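Local coordinates for protein endonuclease and methylase LlaGI (Lactococcus lactis, PDB 5FFJ) that is a nuclease-deleted Type ISP restriction-modification enzyme that joins a helicase-like ATPase, a methyltransferase and a DNA-recognition domain to recognise and probably methylate DNA, at residues A[63-69]-A[168-174]. Sequence-based numbering, arbitrary orientation.
Sequences PFKVLYL and FDFIISD
Lys65 and Asp169 pin together the entry ends of two neighbouring parallel strands. OD2 of Asp169 takes the backbone N of Lys65 at 3.1 Å on the anti side, 31° out of the carboxylate plane, and, in a salt bridge, Lys65 NZ from above that plane; both donors come from the same face. The lysine chain gets there by bending at every torsion beyond chi1, which folds NZ back over the acid.

Farther along, the backbones alternate: Leu67 N binds Phe170 O (2.9 Å), Ile172 N binds Leu67 O, Leu69 N binds Ile172 O and Asp174 N binds Leu69 O. These are central strands of the RecA-like first helicase domain, flanked by strands 144-150 and 206-210. Strand 170-174 runs into the DEAH sequence of motif II (Walker B), whose first acid is Asp174, consistent with an ATPase site at this end.

Apolar contacts line both faces. Beside Ile171, Leu67 sets CB over the centre of the Phe168 ring, a CH-pi contact 3.6 Å from the centroid, while Leu67 CD2 meets Phe168 CE2. On the other face, Phe64 CZ touches Phe170 CB (3.7 Å), and Ile172 CG2 packs obliquely against Tyr68 CE2 under helix 45-60.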
ATOM      1  N   PRO A  63      32.779 -44.621  20.253  1.00100.54           N
ATOM      2  CA  PRO A  63      32.262 -45.210  19.011  1.00 97.82           C
ATOM      3  C   PRO A  63      31.122 -44.379  18.422  1.00 98.57           C
ATOM      4  O   PRO A  63      30.133 -44.113  19.105  1.00 97.50           O
ATOM      5  CB  PRO A  63      31.782 -46.596  19.450  1.00 96.58           C
ATOM      6  CG  PRO A  63      32.615 -46.912  20.653  1.00110.03           C
ATOM      7  CD  PRO A  63      32.798 -45.594  21.359  1.00111.28           C
ATOM      8  N   PHE A  64      31.280 -43.969  17.168  1.00 83.63           N
ATOM      9  CA  PHE A  64      30.341 -43.063  16.512  1.00 97.65           C
ATOM     10  C   PHE A  64      29.389 -43.852  15.603  1.00 99.31           C
ATOM     11  O   PHE A  64      29.822 -44.504  14.655  1.00 97.91           O
ATOM     12  CB  PHE A  64      31.123 -42.000  15.727  1.00 94.76           C
ATOM     13  CG  PHE A  64      30.259 -40.990  15.029  1.00 92.08           C
ATOM     14  CD1 PHE A  64      29.634 -39.979  15.740  1.00 86.12           C
ATOM     15  CD2 PHE A  64      30.087 -41.046  13.659  1.00 98.78           C
ATOM     16  CE1 PHE A  64      28.842 -39.047  15.093  1.00 89.17           C
ATOM     17  CE2 PHE A  64      29.299 -40.119  13.006  1.00 94.23           C
ATOM     18  CZ  PHE A  64      28.676 -39.118  13.724  1.00 85.09           C
ATOM     19  N   LYS A  65      28.089 -43.785  15.894  1.00106.75           N
ATOM     20  CA  LYS A  65      27.107 -44.653  15.240  1.00100.35           C
ATOM     21  C   LYS A  65      26.374 -43.905  14.128  1.00 93.37           C
ATOM     22  O   LYS A  65      25.772 -42.854  14.363  1.00 95.10           O
ATOM     23  CB  LYS A  65      26.105 -45.214  16.265  1.00 93.71           C
ATOM     24  CG  LYS A  65      26.741 -46.109  17.332  1.00 88.96           C
ATOM     25  CD  LYS A  65      27.319 -45.297  18.486  1.00 93.64           C
ATOM     26  CE  LYS A  65      26.322 -45.132  19.623  1.00 99.64           C
ATOM     27  NZ  LYS A  65      26.472 -43.812  20.298  1.00103.60           N
ATOM     28  N   VAL A  66      26.444 -44.455  12.917  1.00 88.52           N
ATOM     29  CA  VAL A  66      25.798 -43.874  11.745  1.00 87.00           C
ATOM     30  C   VAL A  66      24.770 -44.841  11.163  1.00 94.16           C
ATOM     31  O   VAL A  66      25.019 -46.045  11.079  1.00 88.53           O
ATOM     32  CB  VAL A  66      26.833 -43.513  10.656  1.00 91.51           C
ATOM     33  CG1 VAL A  66      26.146 -43.164   9.337  1.00 85.90           C
ATOM     34  CG2 VAL A  66      27.709 -42.358  11.120  1.00104.19           C
ATOM     35  N   LEU A  67      23.619 -44.305  10.766  1.00 95.29           N
ATOM     36  CA  LEU A  67      22.612 -45.073  10.044  1.00 93.46           C
ATOM     37  C   LEU A  67      22.491 -44.542   8.623  1.00 84.25           C
ATOM     38  O   LEU A  67      22.109 -43.390   8.414  1.00 81.02           O
ATOM     39  CB  LEU A  67      21.254 -45.006  10.751  1.00 92.06           C
ATOM     40  CG  LEU A  67      20.126 -45.808  10.089  1.00 97.03           C
ATOM     41  CD1 LEU A  67      20.412 -47.304  10.147  1.00 93.83           C
ATOM     42  CD2 LEU A  67      18.775 -45.495  10.722  1.00103.69           C
ATOM     43  N   TYR A  68      22.823 -45.387   7.651  1.00 82.21           N
ATOM     44  CA  TYR A  68      22.758 -45.007   6.246  1.00 85.78           C
ATOM     45  C   TYR A  68      21.628 -45.755   5.548  1.00 89.29           C
ATOM     46  O   TYR A  68      21.769 -46.925   5.185  1.00 79.81           O
ATOM     47  CB  TYR A  68      24.093 -45.284   5.552  1.00 80.15           C
ATOM     48  CG  TYR A  68      24.250 -44.551   4.241  1.00 76.43           C
ATOM     49  CD1 TYR A  68      23.784 -45.101   3.055  1.00 82.11           C
ATOM     50  CD2 TYR A  68      24.862 -43.307   4.191  1.00 81.35           C
ATOM     51  CE1 TYR A  68      23.925 -44.431   1.855  1.00 85.12           C
ATOM     52  CE2 TYR A  68      25.008 -42.629   2.997  1.00 72.03           C
ATOM     53  CZ  TYR A  68      24.538 -43.196   1.831  1.00 84.18           C
ATOM     54  OH  TYR A  68      24.680 -42.526   0.639  1.00 93.57           O
ATOM     55  N   LEU A  69      20.503 -45.069   5.369  1.00 83.89           N
ATOM     56  CA  LEU A  69      19.318 -45.671   4.777  1.00 77.94           C
ATOM     57  C   LEU A  69      19.322 -45.500   3.266  1.00 74.47           C
ATOM     58  O   LEU A  69      19.743 -44.464   2.751  1.00 87.27           O
ATOM     59  CB  LEU A  69      18.055 -45.061   5.379  1.00 76.90           C
ATOM     60  CG  LEU A  69      17.878 -45.355   6.869  1.00 80.89           C
ATOM     61  CD1 LEU A  69      16.822 -44.454   7.448  1.00 91.70           C
ATOM     62  CD2 LEU A  69      17.502 -46.812   7.099  1.00 86.00           C
ATOM     63  N   PHE A 168      21.486 -43.446  17.486  1.00105.32           N
ATOM     64  CA  PHE A 168      22.338 -43.125  16.348  1.00109.00           C
ATOM     65  C   PHE A 168      22.841 -41.690  16.439  1.00105.91           C
ATOM     66  O   PHE A 168      22.058 -40.740  16.400  1.00108.21           O
ATOM     67  CB  PHE A 168      21.582 -43.338  15.034  1.00 97.43           C
ATOM     68  CG  PHE A 168      21.501 -44.778  14.604  1.00 96.13           C
ATOM     69  CD1 PHE A 168      22.633 -45.576  14.581  1.00 93.41           C
ATOM     70  CD2 PHE A 168      20.290 -45.335  14.230  1.00101.02           C
ATOM     71  CE1 PHE A 168      22.561 -46.898  14.191  1.00 87.49           C
ATOM     72  CE2 PHE A 168      20.213 -46.657  13.837  1.00 99.96           C
ATOM     73  CZ  PHE A 168      21.348 -47.439  13.818  1.00 93.33           C
ATOM     74  N   ASP A 169      24.155 -41.540  16.565  1.00 98.07           N
ATOM     75  CA  ASP A 169      24.771 -40.222  16.609  1.00 91.12           C
ATOM     76  C   ASP A 169      24.491 -39.455  15.320  1.00 88.42           C
ATOM     77  O   ASP A 169      24.542 -38.227  15.296  1.00101.72           O
ATOM     78  CB  ASP A 169      26.279 -40.343  16.831  1.00 91.28           C
ATOM     79  CG  ASP A 169      26.621 -40.972  18.167  1.00 92.65           C
ATOM     80  OD1 ASP A 169      25.943 -40.653  19.166  1.00 96.21           O
ATOM     81  OD2 ASP A 169      27.567 -41.785  18.219  1.00 94.26           O
ATOM     82  N   PHE A 170      24.186 -40.190  14.255  1.00 82.22           N
ATOM     83  CA  PHE A 170      23.941 -39.590  12.949  1.00 88.65           C
ATOM     84  C   PHE A 170      23.069 -40.527  12.119  1.00 91.36           C
ATOM     85  O   PHE A 170      23.232 -41.746  12.181  1.00 91.64           O
ATOM     86  CB  PHE A 170      25.273 -39.315  12.238  1.00 93.36           C
ATOM     87  CG  PHE A 170      25.209 -38.253  11.161  1.00 90.76           C
ATOM     88  CD1 PHE A 170      24.210 -37.291  11.145  1.00 95.37           C
ATOM     89  CD2 PHE A 170      26.170 -38.223  10.163  1.00 81.16           C
ATOM     90  CE1 PHE A 170      24.172 -36.326  10.152  1.00 88.33           C
ATOM     91  CE2 PHE A 170      26.135 -37.261   9.169  1.00 73.52           C
ATOM     92  CZ  PHE A 170      25.136 -36.313   9.165  1.00 79.91           C
ATOM     93  N   ILE A 171      22.134 -39.961  11.360  1.00 93.01           N
ATOM     94  CA  ILE A 171      21.297 -40.746  10.457  1.00 92.20           C
ATOM     95  C   ILE A 171      21.269 -40.083   9.083  1.00 87.37           C
ATOM     96  O   ILE A 171      21.066 -38.874   8.974  1.00 87.09           O
ATOM     97  CB  ILE A 171      19.860 -40.908  10.999  1.00 87.14           C
ATOM     98  CG1 ILE A 171      19.893 -41.638  12.345  1.00 87.81           C
ATOM     99  CG2 ILE A 171      18.989 -41.668   9.997  1.00 85.83           C
ATOM    100  CD1 ILE A 171      18.531 -41.948  12.934  1.00 94.14           C
ATOM    101  N   ILE A 172      21.476 -40.887   8.044  1.00 86.00           N
ATOM    102  CA  ILE A 172      21.581 -40.385   6.679  1.00 83.82           C
ATOM    103  C   ILE A 172      20.594 -41.089   5.750  1.00 84.36           C
ATOM    104  O   ILE A 172      20.646 -42.308   5.580  1.00 81.97           O
ATOM    105  CB  ILE A 172      23.016 -40.561   6.135  1.00 78.68           C
ATOM    106  CG1 ILE A 172      23.997 -39.725   6.963  1.00 89.37           C
ATOM    107  CG2 ILE A 172      23.090 -40.154   4.667  1.00 72.54           C
ATOM    108  CD1 ILE A 172      25.457 -39.962   6.629  1.00 89.35           C
ATOM    109  N   SER A 173      19.706 -40.302   5.150  1.00 82.56           N
ATOM    110  CA  SER A 173      18.751 -40.809   4.173  1.00 70.55           C
ATOM    111  C   SER A 173      19.187 -40.397   2.767  1.00 85.05           C
ATOM    112  O   SER A 173      19.197 -39.208   2.441  1.00 91.69           O
ATOM    113  CB  SER A 173      17.338 -40.286   4.467  1.00 82.64           C
ATOM    114  OG  SER A 173      16.989 -40.459   5.829  1.00 86.13           O
ATOM    115  N   ASP A 174      19.554 -41.377   1.944  1.00 85.42           N
ATOM    116  CA  ASP A 174      19.932 -41.122   0.553  1.00 91.36           C
ATOM    117  C   ASP A 174      18.702 -41.339  -0.328  1.00 91.97           C
ATOM    118  O   ASP A 174      17.793 -42.080   0.048  1.00 85.09           O
ATOM    119  CB  ASP A 174      21.093 -42.027   0.111  1.00 91.57           C
ATOM    120  CG  ASP A 174      21.593 -41.701  -1.290  1.00108.69           C
ATOM    121  OD1 ASP A 174      21.291 -40.597  -1.795  1.00 98.85           O
ATOM    122  OD2 ASP A 174      22.295 -42.546  -1.882  1.00117.76           O
TER